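Local coordinates for protein amidase (PDB 5EWQ) that probably hydrolyses amide bonds, as a bacterial member of the amidase signature family, at residues A[230-244]-A[465-479]. Residues are numbered along the deposited sequence; the frame is centred on the assembly and turned at random.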
loop_
_atom_site.group_PDB
_atom_site.type_symbol
_atom_site.label_atom_id
_atom_site.label_comp_id
_atom_site.label_asym_id
_atom_site.label_seq_id
_atom_site.Cartn_x
_atom_site.Cartn_y
_atom_site.Cartn_z
ATOM N N VAL A 230 3.708 -3.818 -3.522
ATOM C CA VAL A 230 3.831 -3.931 -4.971
ATOM C C VAL A 230 3.030 -5.098 -5.552
ATOM O O VAL A 230 2.649 -5.070 -6.722
ATOM C CB VAL A 230 5.308 -4.080 -5.397
ATOM C CG1 VAL A 230 6.091 -2.834 -5.020
ATOM C CG2 VAL A 230 5.931 -5.315 -4.764
ATOM N N ALA A 231 2.770 -6.117 -4.738
ATOM C CA ALA A 231 2.021 -7.280 -5.207
ATOM C C ALA A 231 0.509 -7.019 -5.296
ATOM O O ALA A 231 -0.102 -7.341 -6.316
ATOM C CB ALA A 231 2.303 -8.493 -4.322
ATOM N N PRO A 232 -0.108 -6.442 -4.243
ATOM C CA PRO A 232 -1.531 -6.134 -4.440
ATOM C C PRO A 232 -1.742 -4.988 -5.425
ATOM O O PRO A 232 -2.805 -4.895 -6.038
ATOM C CB PRO A 232 -2.004 -5.743 -3.036
ATOM C CG PRO A 232 -0.783 -5.256 -2.353
ATOM C CD PRO A 232 0.333 -6.112 -2.874
ATOM N N ALA A 233 -0.738 -4.131 -5.572
ATOM C CA ALA A 233 -0.803 -3.040 -6.535
ATOM C C ALA A 233 -0.801 -3.583 -7.958
ATOM O O ALA A 233 -1.493 -3.067 -8.835
ATOM C CB ALA A 233 0.356 -2.076 -6.334
ATOM N N ALA A 234 -0.015 -4.632 -8.180
ATOM C CA ALA A 234 0.078 -5.261 -9.491
ATOM C C ALA A 234 -1.134 -6.145 -9.761
ATOM O O ALA A 234 -1.551 -6.313 -10.906
ATOM C CB ALA A 234 1.359 -6.074 -9.598
ATOM N N GLN A 235 -1.697 -6.703 -8.695
ATOM C CA GLN A 235 -2.812 -7.635 -8.816
ATOM C C GLN A 235 -4.142 -6.906 -9.004
ATOM O O GLN A 235 -5.138 -7.505 -9.412
ATOM C CB GLN A 235 -2.870 -8.543 -7.584
ATOM C CG GLN A 235 -3.788 -9.748 -7.724
ATOM C CD GLN A 235 -3.335 -10.716 -8.801
ATOM O OE1 GLN A 235 -2.170 -10.726 -9.199
ATOM N NE2 GLN A 235 -4.262 -11.537 -9.281
ATOM N N GLN A 236 -4.153 -5.610 -8.711
ATOM C CA GLN A 236 -5.370 -4.817 -8.839
ATOM C C GLN A 236 -5.152 -3.603 -9.739
ATOM O O GLN A 236 -5.917 -2.639 -9.694
ATOM C CB GLN A 236 -5.866 -4.379 -7.461
ATOM C CG GLN A 236 -6.113 -5.542 -6.509
ATOM C CD GLN A 236 -6.761 -5.110 -5.213
ATOM O OE1 GLN A 236 -7.536 -4.157 -5.182
ATOM N NE2 GLN A 236 -6.447 -5.812 -4.130
ATOM N N SER A 237 -4.094 -3.664 -10.543
ATOM C CA SER A 237 -3.811 -2.667 -11.575
ATOM C C SER A 237 -3.735 -1.234 -11.046
ATOM O O SER A 237 -4.406 -0.342 -11.563
ATOM C CB SER A 237 -4.867 -2.750 -12.682
ATOM O OG SER A 237 -4.531 -1.914 -13.775
ATOM N N VAL A 238 -2.922 -1.020 -10.017
ATOM C CA VAL A 238 -2.686 0.325 -9.496
ATOM C C VAL A 238 -1.202 0.534 -9.211
ATOM O O VAL A 238 -0.416 -0.413 -9.240
ATOM C CB VAL A 238 -3.495 0.601 -8.209
ATOM C CG1 VAL A 238 -4.981 0.702 -8.516
ATOM C CG2 VAL A 238 -3.227 -0.468 -7.166
ATOM N N VAL A 239 -0.827 1.778 -8.935
ATOM C CA VAL A 239 0.565 2.120 -8.664
ATOM C C VAL A 239 0.887 1.983 -7.180
ATOM O O VAL A 239 0.139 2.459 -6.328
ATOM C CB VAL A 239 0.890 3.556 -9.128
ATOM C CG1 VAL A 239 2.331 3.916 -8.795
ATOM C CG2 VAL A 239 0.630 3.702 -10.620
ATOM N N GLY A 240 2.003 1.325 -6.878
ATOM C CA GLY A 240 2.442 1.151 -5.506
ATOM C C GLY A 240 3.942 1.320 -5.360
ATOM O O GLY A 240 4.715 0.784 -6.153
ATOM N N LEU A 241 4.357 2.068 -4.342
ATOM C CA LEU A 241 5.775 2.327 -4.117
ATOM C C LEU A 241 6.248 1.864 -2.745
ATOM O O LEU A 241 5.637 2.185 -1.728
ATOM C CB LEU A 241 6.080 3.820 -4.271
ATOM C CG LEU A 241 7.494 4.239 -3.855
ATOM C CD1 LEU A 241 8.488 4.038 -4.991
ATOM C CD2 LEU A 241 7.528 5.674 -3.353
ATOM N N ARG A 242 7.336 1.101 -2.725
ATOM C CA ARG A 242 8.041 0.812 -1.482
ATOM C C ARG A 242 9.251 1.729 -1.379
ATOM O O ARG A 242 10.165 1.640 -2.193
ATOM C CB ARG A 242 8.482 -0.651 -1.414
ATOM C CG ARG A 242 9.409 -0.946 -0.239
ATOM C CD ARG A 242 10.059 -2.316 -0.353
ATOM N NE ARG A 242 11.067 -2.525 0.682
ATOM C CZ ARG A 242 10.830 -3.118 1.848
ATOM N NH1 ARG A 242 9.617 -3.570 2.129
ATOM N NH2 ARG A 242 11.806 -3.264 2.731
ATOM N N PRO A 243 9.255 2.623 -0.382
ATOM C CA PRO A 243 10.366 3.566 -0.227
ATOM C C PRO A 243 11.621 2.893 0.318
ATOM O O PRO A 243 11.566 1.737 0.740
ATOM C CB PRO A 243 9.818 4.588 0.769
ATOM C CG PRO A 243 8.849 3.810 1.587
ATOM C CD PRO A 243 8.222 2.810 0.652
ATOM N N SER A 244 12.739 3.611 0.301
ATOM C CA SER A 244 13.980 3.096 0.867
ATOM C C SER A 244 13.849 2.974 2.379
ATOM O O SER A 244 13.215 3.810 3.021
ATOM C CB SER A 244 15.158 4.004 0.507
ATOM O OG SER A 244 15.265 4.170 -0.895
ATOM N N PRO A 465 14.356 0.769 -3.198
ATOM C CA PRO A 465 12.977 1.164 -3.503
ATOM C C PRO A 465 12.336 0.330 -4.613
ATOM O O PRO A 465 13.030 -0.159 -5.504
ATOM C CB PRO A 465 13.122 2.623 -3.940
ATOM C CG PRO A 465 14.505 2.714 -4.473
ATOM C CD PRO A 465 15.325 1.799 -3.609
ATOM N N GLU A 466 11.018 0.177 -4.544
ATOM C CA GLU A 466 10.266 -0.585 -5.535
ATOM C C GLU A 466 9.063 0.213 -6.020
ATOM O O GLU A 466 8.364 0.832 -5.220
ATOM C CB GLU A 466 9.800 -1.919 -4.950
ATOM C CG GLU A 466 10.910 -2.782 -4.380
ATOM C CD GLU A 466 10.374 -3.874 -3.478
ATOM O OE1 GLU A 466 9.152 -3.879 -3.216
ATOM O OE2 GLU A 466 11.171 -4.723 -3.028
ATOM N N LEU A 467 8.818 0.194 -7.326
ATOM C CA LEU A 467 7.688 0.925 -7.892
ATOM C C LEU A 467 6.858 0.052 -8.830
ATOM O O LEU A 467 7.344 -0.399 -9.867
ATOM C CB LEU A 467 8.175 2.171 -8.636
ATOM C CG LEU A 467 7.079 3.066 -9.217
ATOM C CD1 LEU A 467 6.175 3.590 -8.112
ATOM C CD2 LEU A 467 7.682 4.213 -10.010
ATOM N N ALA A 468 5.601 -0.174 -8.461
ATOM C CA ALA A 468 4.699 -0.995 -9.261
ATOM C C ALA A 468 3.867 -0.144 -10.216
ATOM O O ALA A 468 3.247 0.836 -9.808
ATOM C CB ALA A 468 3.791 -1.811 -8.357
ATOM N N VAL A 469 3.863 -0.524 -11.490
ATOM C CA VAL A 469 3.106 0.190 -12.515
ATOM C C VAL A 469 2.291 -0.801 -13.345
ATOM O O VAL A 469 2.827 -1.810 -13.802
ATOM C CB VAL A 469 4.038 1.005 -13.445
ATOM C CG1 VAL A 469 3.239 1.707 -14.533
ATOM C CG2 VAL A 469 4.848 2.015 -12.645
ATOM N N PRO A 470 0.987 -0.521 -13.529
ATOM C CA PRO A 470 0.083 -1.373 -14.313
ATOM C C PRO A 470 0.641 -1.731 -15.690
ATOM O O PRO A 470 0.855 -0.846 -16.520
ATOM C CB PRO A 470 -1.175 -0.512 -14.445
ATOM C CG PRO A 470 -1.167 0.334 -13.224
ATOM C CD PRO A 470 0.280 0.627 -12.933
ATOM N N ALA A 471 0.871 -3.019 -15.921
ATOM C CA ALA A 471 1.481 -3.476 -17.165
ATOM C C ALA A 471 0.454 -4.058 -18.132
ATOM O O ALA A 471 0.786 -4.395 -19.267
ATOM C CB ALA A 471 2.563 -4.503 -16.869
ATOM N N GLY A 472 -0.791 -4.176 -17.680
ATOM C CA GLY A 472 -1.856 -4.671 -18.532
ATOM C C GLY A 472 -2.660 -5.802 -17.926
ATOM O O GLY A 472 -2.736 -5.943 -16.705
ATOM N N TYR A 473 -3.267 -6.610 -18.789
ATOM C CA TYR A 473 -4.123 -7.708 -18.354
ATOM C C TYR A 473 -3.913 -8.930 -19.242
ATOM O O TYR A 473 -3.819 -8.809 -20.464
ATOM C CB TYR A 473 -5.595 -7.282 -18.376
ATOM C CG TYR A 473 -5.854 -5.938 -17.728
ATOM C CD1 TYR A 473 -6.107 -5.839 -16.366
ATOM C CD2 TYR A 473 -5.840 -4.769 -18.479
ATOM C CE1 TYR A 473 -6.341 -4.613 -15.771
ATOM C CE2 TYR A 473 -6.072 -3.540 -17.892
ATOM C CZ TYR A 473 -6.323 -3.467 -16.539
ATOM O OH TYR A 473 -6.556 -2.245 -15.950
ATOM N N ASP A 474 -3.847 -10.108 -18.627
ATOM C CA ASP A 474 -3.611 -11.342 -19.370
ATOM C C ASP A 474 -4.840 -11.750 -20.179
ATOM O O ASP A 474 -5.808 -10.995 -20.278
ATOM C CB ASP A 474 -3.198 -12.470 -18.421
ATOM C CG ASP A 474 -4.286 -12.830 -17.428
ATOM O OD1 ASP A 474 -5.232 -12.033 -17.261
ATOM O OD2 ASP A 474 -4.193 -13.912 -16.808
ATOM N N ASN A 475 -4.797 -12.949 -20.751
ATOM C CA ASN A 475 -5.878 -13.430 -21.604
ATOM C C ASN A 475 -7.182 -13.660 -20.844
ATOM O O ASN A 475 -8.259 -13.680 -21.439
ATOM C CB ASN A 475 -5.458 -14.721 -22.312
ATOM C CG ASN A 475 -4.248 -14.528 -23.206
ATOM O OD1 ASN A 475 -4.001 -13.432 -23.709
ATOM N ND2 ASN A 475 -3.487 -15.599 -23.411
ATOM N N ASN A 476 -7.080 -13.833 -19.529
ATOM C CA ASN A 476 -8.257 -14.048 -18.696
ATOM C C ASN A 476 -8.769 -12.753 -18.076
ATOM O O ASN A 476 -9.838 -12.727 -17.464
ATOM C CB ASN A 476 -7.954 -15.068 -17.598
ATOM C CG ASN A 476 -7.844 -16.481 -18.134
ATOM O OD1 ASN A 476 -8.555 -16.862 -19.062
ATOM N ND2 ASN A 476 -6.947 -17.268 -17.548
ATOM N N GLY A 477 -8.003 -11.679 -18.235
ATOM C CA GLY A 477 -8.395 -10.384 -17.714
ATOM C C GLY A 477 -7.816 -10.098 -16.343
ATOM O O GLY A 477 -8.087 -9.052 -15.751
ATOM N N GLU A 478 -7.018 -11.030 -15.834
ATOM C CA GLU A 478 -6.370 -10.853 -14.540
ATOM C C GLU A 478 -5.238 -9.838 -14.649
ATOM O O GLU A 478 -4.353 -9.977 -15.494
ATOM C CB GLU A 478 -5.843 -12.187 -14.012
ATOM C CG GLU A 478 -5.235 -12.105 -12.621
ATOM C CD GLU A 478 -5.078 -13.467 -11.974
ATOM O OE1 GLU A 478 -5.489 -14.472 -12.591
ATOM O OE2 GLU A 478 -4.547 -13.531 -10.845
ATOM N N PRO A 479 -5.271 -8.807 -13.794
ATOM C CA PRO A 479 -4.298 -7.709 -13.801
ATOM C C PRO A 479 -2.854 -8.172 -13.619
ATOM O O PRO A 479 -2.565 -9.007 -12.762
ATOM C CB PRO A 479 -4.741 -6.845 -12.615
ATOM C CG PRO A 479 -6.190 -7.145 -12.454
ATOM C CD PRO A 479 -6.324 -8.600 -12.784
HETATM O O HOH W 1 -1.534 -11.769 -12.245
#
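G240 and A468 face each other as a hydrogen-bonded antiparallel pair: A468 N reaches G240 O at 2.7 Å, and G240 N returns the bond to A468 O at 3.2 Å. R242 and E466 form the next such pair, so strands 239-242 and 466-473 lie side by side (173° between directions) inside the mixed amidase sheet, with strands 263-267 and 479-485 flanking them. On the face of A468, E466 and R242, helix 230-235 packs over the strands. G240 puts no side chain in its way, which lets A233 CB settle 4.0 Å from A468 CB, while V230 lies against A468 and E466. The face of L241 and L467 is oily: V239 CG1 meets L467 CD1 at 3.9 Å, and L241 CB touches the same methyl, under helices 270-280 and 491-503. The side chain of R242 leaves the strand with CG anti to the backbone N (chi1 171°) and runs extended beside that of E466. CB and CG lie along E466 OE1, and CD comes 3.4 Å from that oxygen. E466 OE2, doubtful in position, stands out of the guanidinium plane, with neither NE nor another N-H pointing at it; NH2 binds L260 O, and NH1 has a long, weak ion pair to E224. Beyond the bridged residues, P470 packs on S237 and V239, P479 CB and CG lie against Q235 O, and S237 OG donates to Y473 OH, which also accepts from K509 N. Q235, bent at chi2, sends NE2 to the anti lone pair of E478 OE2 (2.6 Å), the amide and carboxylate planes 89° apart; a water joins Q235 OE1 to P479 O. The contact is thus a buried sheet core held by four backbone bonds, whose two side-chain hydrogen bonds, Q235-E478 and S237-Y473, both lie at the end away from R242.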